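Local coordinates for beta-glucuronidase (uncultured Clostridium sp., PDB 6U7J), which hydrolyses beta-glucuronides to release glucuronic acid, as a gut microbial glycosyl hydrolase of a group that reactivates estrogens, at residues Arg116-Phe121 and Trp149-Val154; Phe176-Tyr181 and Pro364-Asn369. All blocks are in the same frame, centred on the assembly; numbering follows the deposited sequence.

Interaction 1: Arg116-Phe121 and Trp149-Val154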
loop_
_atom_site.group_PDB
_atom_site.type_symbol
_atom_site.label_atom_id
_atom_site.label_comp_id
_atom_site.label_asym_id
_atom_site.label_seq_id
_atom_site.Cartn_x
_atom_site.Cartn_y
_atom_site.Cartn_z
ATOM N N ARG B 116 1.452 -16.737 -43.528
ATOM C CA ARG B 116 1.033 -17.280 -42.247
ATOM C C ARG B 116 2.266 -17.446 -41.379
ATOM O O ARG B 116 3.380 -17.614 -41.879
ATOM C CB ARG B 116 0.370 -18.639 -42.383
ATOM C CG ARG B 116 -1.016 -18.611 -42.899
ATOM C CD ARG B 116 -1.406 -20.010 -43.291
ATOM N NE ARG B 116 -2.759 -20.062 -43.808
ATOM C CZ ARG B 116 -3.721 -20.797 -43.272
ATOM N NH1 ARG B 116 -3.471 -21.543 -42.202
ATOM N NH2 ARG B 116 -4.932 -20.782 -43.813
ATOM N N HIS B 117 2.059 -17.421 -40.066
ATOM C CA HIS B 117 3.167 -17.699 -39.171
ATOM C C HIS B 117 2.637 -18.360 -37.905
ATOM O O HIS B 117 1.516 -18.092 -37.466
ATOM C CB HIS B 117 3.953 -16.423 -38.856
ATOM C CG HIS B 117 5.231 -16.670 -38.118
ATOM N ND1 HIS B 117 5.324 -16.570 -36.740
ATOM C CD2 HIS B 117 6.465 -17.024 -38.561
ATOM C CE1 HIS B 117 6.563 -16.850 -36.369
ATOM N NE2 HIS B 117 7.276 -17.128 -37.452
ATOM N N LYS B 118 3.456 -19.248 -37.346
ATOM C CA LYS B 118 3.198 -19.922 -36.081
ATOM C C LYS B 118 4.363 -19.620 -35.147
ATOM O O LYS B 118 5.527 -19.826 -35.508
ATOM C CB LYS B 118 3.033 -21.431 -36.288
ATOM C CG LYS B 118 2.896 -22.248 -35.006
ATOM C CD LYS B 118 2.962 -23.754 -35.324
ATOM C CE LYS B 118 2.970 -24.600 -34.056
ATOM N NZ LYS B 118 3.289 -26.023 -34.333
ATOM N N GLY B 119 4.054 -19.102 -33.965
ATOM C CA GLY B 119 5.146 -18.781 -33.064
ATOM C C GLY B 119 5.093 -17.304 -32.734
ATOM O O GLY B 119 5.108 -16.443 -33.617
ATOM N N GLY B 120 5.040 -17.009 -31.424
ATOM C CA GLY B 120 4.742 -15.671 -30.965
ATOM C C GLY B 120 5.902 -14.742 -30.676
ATOM O O GLY B 120 5.664 -13.600 -30.263
ATOM N N PHE B 121 7.154 -15.168 -30.871
ATOM C CA PHE B 121 8.256 -14.351 -30.373
ATOM C C PHE B 121 9.426 -14.225 -31.348
ATOM O O PHE B 121 10.531 -13.870 -30.920
ATOM C CB PHE B 121 8.738 -14.912 -29.036
ATOM C CG PHE B 121 7.649 -14.977 -28.016
ATOM C CD1 PHE B 121 7.290 -13.849 -27.309
ATOM C CD2 PHE B 121 6.932 -16.139 -27.830
ATOM C CE1 PHE B 121 6.256 -13.881 -26.394
ATOM C CE2 PHE B 121 5.892 -16.184 -26.912
ATOM C CZ PHE B 121 5.553 -15.052 -26.196
ATOM N N TRP B 149 -0.254 -28.731 -27.903
ATOM C CA TRP B 149 0.889 -29.535 -27.485
ATOM C C TRP B 149 2.075 -29.415 -28.424
ATOM O O TRP B 149 3.184 -29.782 -28.029
ATOM C CB TRP B 149 0.488 -31.001 -27.362
ATOM C CG TRP B 149 -0.410 -31.267 -26.190
ATOM C CD1 TRP B 149 -1.729 -31.609 -26.225
ATOM C CD2 TRP B 149 -0.047 -31.209 -24.805
ATOM N NE1 TRP B 149 -2.210 -31.771 -24.948
ATOM C CE2 TRP B 149 -1.197 -31.530 -24.058
ATOM C CE3 TRP B 149 1.142 -30.924 -24.127
ATOM C CZ2 TRP B 149 -1.199 -31.569 -22.660
ATOM C CZ3 TRP B 149 1.143 -30.962 -22.739
ATOM C CH2 TRP B 149 -0.025 -31.285 -22.021
ATOM N N ASP B 150 1.878 -28.912 -29.648
ATOM C CA ASP B 150 2.976 -28.711 -30.588
ATOM C C ASP B 150 3.253 -27.237 -30.842
ATOM O O ASP B 150 3.898 -26.890 -31.838
ATOM C CB ASP B 150 2.728 -29.445 -31.907
ATOM C CG ASP B 150 1.472 -28.972 -32.626
ATOM O OD1 ASP B 150 0.688 -28.199 -32.040
ATOM O OD2 ASP B 150 1.263 -29.387 -33.787
ATOM N N CYS B 151 2.778 -26.365 -29.959
ATOM C CA CYS B 151 3.182 -24.969 -29.938
ATOM C C CYS B 151 4.277 -24.796 -28.897
ATOM O O CYS B 151 4.492 -25.657 -28.043
ATOM C CB CYS B 151 1.993 -24.063 -29.608
ATOM S SG CYS B 151 0.615 -24.209 -30.780
ATOM N N LEU B 152 4.944 -23.652 -28.960
ATOM C CA LEU B 152 5.914 -23.241 -27.950
ATOM C C LEU B 152 5.611 -21.794 -27.581
ATOM O O LEU B 152 5.752 -20.897 -28.435
ATOM C CB LEU B 152 7.348 -23.389 -28.456
ATOM C CG LEU B 152 7.821 -24.777 -28.889
ATOM C CD1 LEU B 152 9.267 -24.671 -29.296
ATOM C CD2 LEU B 152 7.676 -25.814 -27.774
ATOM N N PRO B 153 5.208 -21.500 -26.338
ATOM C CA PRO B 153 5.009 -22.404 -25.207
ATOM C C PRO B 153 3.928 -23.449 -25.432
ATOM O O PRO B 153 3.057 -23.295 -26.274
ATOM C CB PRO B 153 4.595 -21.455 -24.066
ATOM C CG PRO B 153 5.125 -20.121 -24.462
ATOM C CD PRO B 153 4.989 -20.091 -25.965
ATOM N N VAL B 154 3.993 -24.499 -24.646
ATOM C CA VAL B 154 3.081 -25.629 -24.766
ATOM C C VAL B 154 1.789 -25.308 -24.020
ATOM O O VAL B 154 1.814 -24.721 -22.930
ATOM C CB VAL B 154 3.783 -26.889 -24.217
ATOM C CG1 VAL B 154 2.805 -27.934 -23.768
ATOM C CG2 VAL B 154 4.758 -27.456 -25.269
HETATM O O HOH W 1 4.129 -18.914 -29.671
#

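Interaction 2: Phe176-Tyr181 and Pro364-Asn369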
loop_
_atom_site.group_PDB
_atom_site.type_symbol
_atom_site.label_atom_id
_atom_site.label_comp_id
_atom_site.label_asym_id
_atom_site.label_seq_id
_atom_site.Cartn_x
_atom_site.Cartn_y
_atom_site.Cartn_z
ATOM N N PHE B 176 2.705 -22.802 -17.607
ATOM C CA PHE B 176 3.684 -21.760 -17.352
ATOM C C PHE B 176 3.036 -20.630 -16.550
ATOM O O PHE B 176 1.814 -20.459 -16.530
ATOM C CB PHE B 176 4.295 -21.229 -18.658
ATOM C CG PHE B 176 3.280 -20.760 -19.678
ATOM C CD1 PHE B 176 2.738 -19.486 -19.608
ATOM C CD2 PHE B 176 2.896 -21.589 -20.727
ATOM C CE1 PHE B 176 1.806 -19.058 -20.547
ATOM C CE2 PHE B 176 1.966 -21.160 -21.676
ATOM C CZ PHE B 176 1.427 -19.902 -21.593
ATOM N N ASP B 177 3.890 -19.875 -15.862
ATOM C CA ASP B 177 3.442 -18.807 -14.973
ATOM C C ASP B 177 2.708 -17.715 -15.741
ATOM O O ASP B 177 1.503 -17.477 -15.546
ATOM C CB ASP B 177 4.664 -18.213 -14.258
ATOM C CG ASP B 177 4.373 -17.860 -12.808
ATOM O OD1 ASP B 177 5.289 -17.374 -12.095
ATOM O OD2 ASP B 177 3.205 -18.052 -12.389
ATOM N N PHE B 178 3.419 -17.091 -16.676
ATOM C CA PHE B 178 3.145 -15.738 -17.123
ATOM C C PHE B 178 1.857 -15.670 -17.929
ATOM O O PHE B 178 1.435 -16.650 -18.550
ATOM C CB PHE B 178 4.334 -15.215 -17.938
ATOM C CG PHE B 178 4.780 -16.139 -19.069
ATOM C CD1 PHE B 178 5.665 -17.195 -18.827
ATOM C CD2 PHE B 178 4.346 -15.918 -20.386
ATOM C CE1 PHE B 178 6.093 -18.022 -19.863
ATOM C CE2 PHE B 178 4.768 -16.736 -21.436
ATOM C CZ PHE B 178 5.646 -17.791 -21.182
ATOM N N PHE B 179 1.225 -14.491 -17.895
ATOM C CA PHE B 179 -0.058 -14.287 -18.557
ATOM C C PHE B 179 0.073 -14.483 -20.071
ATOM O O PHE B 179 1.036 -14.028 -20.692
ATOM C CB PHE B 179 -0.585 -12.881 -18.239
ATOM C CG PHE B 179 -2.014 -12.668 -18.634
ATOM C CD1 PHE B 179 -2.334 -12.176 -19.900
ATOM C CD2 PHE B 179 -3.034 -12.987 -17.766
ATOM C CE1 PHE B 179 -3.651 -11.994 -20.284
ATOM C CE2 PHE B 179 -4.379 -12.806 -18.143
ATOM C CZ PHE B 179 -4.682 -12.316 -19.407
ATOM N N ASN B 180 -0.904 -15.168 -20.673
ATOM C CA ASN B 180 -0.843 -15.464 -22.109
ATOM C C ASN B 180 -1.302 -14.256 -22.932
ATOM O O ASN B 180 -2.312 -14.294 -23.635
ATOM C CB ASN B 180 -1.660 -16.709 -22.442
ATOM C CG ASN B 180 -1.328 -17.280 -23.836
ATOM O OD1 ASN B 180 -0.182 -17.203 -24.296
ATOM N ND2 ASN B 180 -2.330 -17.842 -24.502
ATOM N N TYR B 181 -0.528 -13.167 -22.820
ATOM C CA TYR B 181 -0.800 -11.946 -23.573
ATOM C C TYR B 181 -0.745 -12.215 -25.071
ATOM O O TYR B 181 0.095 -12.984 -25.549
ATOM C CB TYR B 181 0.226 -10.862 -23.258
ATOM C CG TYR B 181 0.045 -10.121 -21.947
ATOM C CD1 TYR B 181 -1.034 -9.264 -21.746
ATOM C CD2 TYR B 181 0.980 -10.254 -20.927
ATOM C CE1 TYR B 181 -1.193 -8.589 -20.573
ATOM C CE2 TYR B 181 0.831 -9.569 -19.719
ATOM C CZ TYR B 181 -0.258 -8.741 -19.557
ATOM O OH TYR B 181 -0.407 -8.054 -18.393
ATOM N N PRO B 364 11.004 -20.548 -26.525
ATOM C CA PRO B 364 9.838 -20.701 -25.643
ATOM C C PRO B 364 9.409 -22.144 -25.418
ATOM O O PRO B 364 8.210 -22.445 -25.407
ATOM C CB PRO B 364 8.740 -19.903 -26.359
ATOM C CG PRO B 364 9.368 -19.379 -27.664
ATOM C CD PRO B 364 10.607 -20.182 -27.894
ATOM N N ALA B 365 10.373 -23.038 -25.219
ATOM C CA ALA B 365 10.093 -24.425 -24.846
ATOM C C ALA B 365 9.844 -24.524 -23.335
ATOM O O ALA B 365 10.592 -25.134 -22.570
ATOM C CB ALA B 365 11.242 -25.319 -25.288
ATOM N N VAL B 366 8.762 -23.880 -22.920
ATOM C CA VAL B 366 8.376 -23.751 -21.524
ATOM C C VAL B 366 6.973 -24.312 -21.391
ATOM O O VAL B 366 6.161 -24.223 -22.322
ATOM C CB VAL B 366 8.442 -22.277 -21.053
ATOM C CG1 VAL B 366 7.433 -21.425 -21.817
ATOM C CG2 VAL B 366 8.240 -22.164 -19.532
ATOM N N GLY B 367 6.689 -24.915 -20.239
ATOM C CA GLY B 367 5.386 -25.510 -20.038
ATOM C C GLY B 367 5.292 -26.990 -20.326
ATOM O O GLY B 367 4.183 -27.535 -20.287
ATOM N N MET B 368 6.413 -27.665 -20.599
ATOM C CA MET B 368 6.413 -29.112 -20.814
ATOM C C MET B 368 6.475 -29.838 -19.466
ATOM O O MET B 368 7.372 -30.631 -19.176
ATOM C CB MET B 368 7.568 -29.519 -21.720
ATOM C CG MET B 368 7.601 -28.825 -23.065
ATOM S SD MET B 368 9.182 -29.056 -23.911
ATOM C CE MET B 368 8.720 -28.552 -25.572
ATOM N N ASN B 369 5.497 -29.530 -18.624
ATOM C CA ASN B 369 5.469 -30.012 -17.250
ATOM C C ASN B 369 4.019 -29.960 -16.776
ATOM O O ASN B 369 3.117 -29.577 -17.527
ATOM C CB ASN B 369 6.417 -29.188 -16.371
ATOM C CG ASN B 369 7.060 -30.011 -15.257
ATOM O OD1 ASN B 369 6.442 -30.914 -14.704
ATOM N ND2 ASN B 369 8.311 -29.693 -14.928
#

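Interaction 1: Arg116-Phe121 and Trp149-Val154
Lys118 reaches Asp150 and Cys151 because its first torsion sets CG opposite the backbone N (chi1 174°) and every later torsion keeps the chain extended, so that the ammonium group is carried away from strand 112-118 to the facing loop. There Lys118 NZ donates a hydrogen bond of 2.7 Å to the carbonyl O of Asp150. It comes in at a C=O...N angle of 136° and stands 44° out of the carbonyl plane, above the group and not on a lone pair. Lys118 NZ also lies 4.0 Å from Asp150 OD2, a long salt bridge, and the carboxylate probably adds more to the electrostatics than to the grip. Behind the charge, the methylene CE of Lys118 rests 4.1 Å from Cys151 SG, while Tyr391 of helix 386-403 offers its ring to the lysine in a cation-pi contact.

At the other end of the pair, CE2 of Phe121 meets CD of Pro153 at 4.1 Å. The proline atom sits at the edge of the aromatic ring, near its plane, and the two side chains cross at about a right angle. Pro153 follows a cis peptide bond. Between the polar and apolar ends a water bridges the backbones, accepting from Gly120 N at 2.7 Å and donating to Leu152 O at 2.8 Å. Gly119 just before it has a positive phi, a conformation suited to glycine, since a CB there would press against the carbonyl O of Lys118. Tyr342 stacks on Phe121, and Arg186 binds its carbonyl O. What results is a junction within the sugar-binding domain of a family 2 glycosyl hydrolase, where a strand end and the turn after it are joined to an irregular loop by lysine, water and proline.

Interaction 2: Phe176-Tyr181 and Pro364-Asn369
Val366 meets two phenylalanines, one with each of its methyl groups. Val366 CG2 lies 4.1 Å from CB of Phe176, touching the root of that side chain. Val366 CG1 is equally close, 4.1 Å, to CZ of Phe178, where it comes to the rim of the ring near its plane and also touches CE1. The backbones draw nearest beside this valine, with Phe176 CA and Gly367 CA 4.9 Å apart; the glycine, at phi 96°, lets the chain pass close to the Phe176 ring.

The two aromatic residues also position each other. In both, CG stands between the backbone N and the carbonyl carbon (chi1 54° in Phe176, 52° in Phe178), and CD1 of Phe176 lies 3.5 Å above the Phe178 ring, over its centre. Farther out, Phe174 stacks on Phe176, and Tyr342 meets Phe178 edge-to-face. Asp177, between them in the chain, turns elsewhere to a salt bridge with Arg564 and a hydrogen bond to Asn568. On the opposing segment, the Ala365 carbonyl is bound by Thr415. With mostly buried hydrocarbon meeting across the segments, the contact depends largely on shape and dispersion, while the Asp177 carboxylate finds its partners outside the pair.

Overall arrangement
Interactions 1 and 2 illustrate how a domain boundary can be built from irregular loops. Their centres are 11 Å apart, and both segments of the first precede those of the second in sequence. Interaction 1 lies wholly in the sugar-binding domain; interaction 2 joins that domain to a loop of the TIM barrel between strand 358-362 and helix 386-403. The two touch directly: Val154 N probably bonds to Val366 O at 3.2 Å, and Pro153 CB packs 3.6 Å from Phe176 CE2. Residues 149-154 thus meet both the strand end at 116-121 and the barrel loop, so that the two contacts probably act as one packed region between the sugar-binding domain and the barrel.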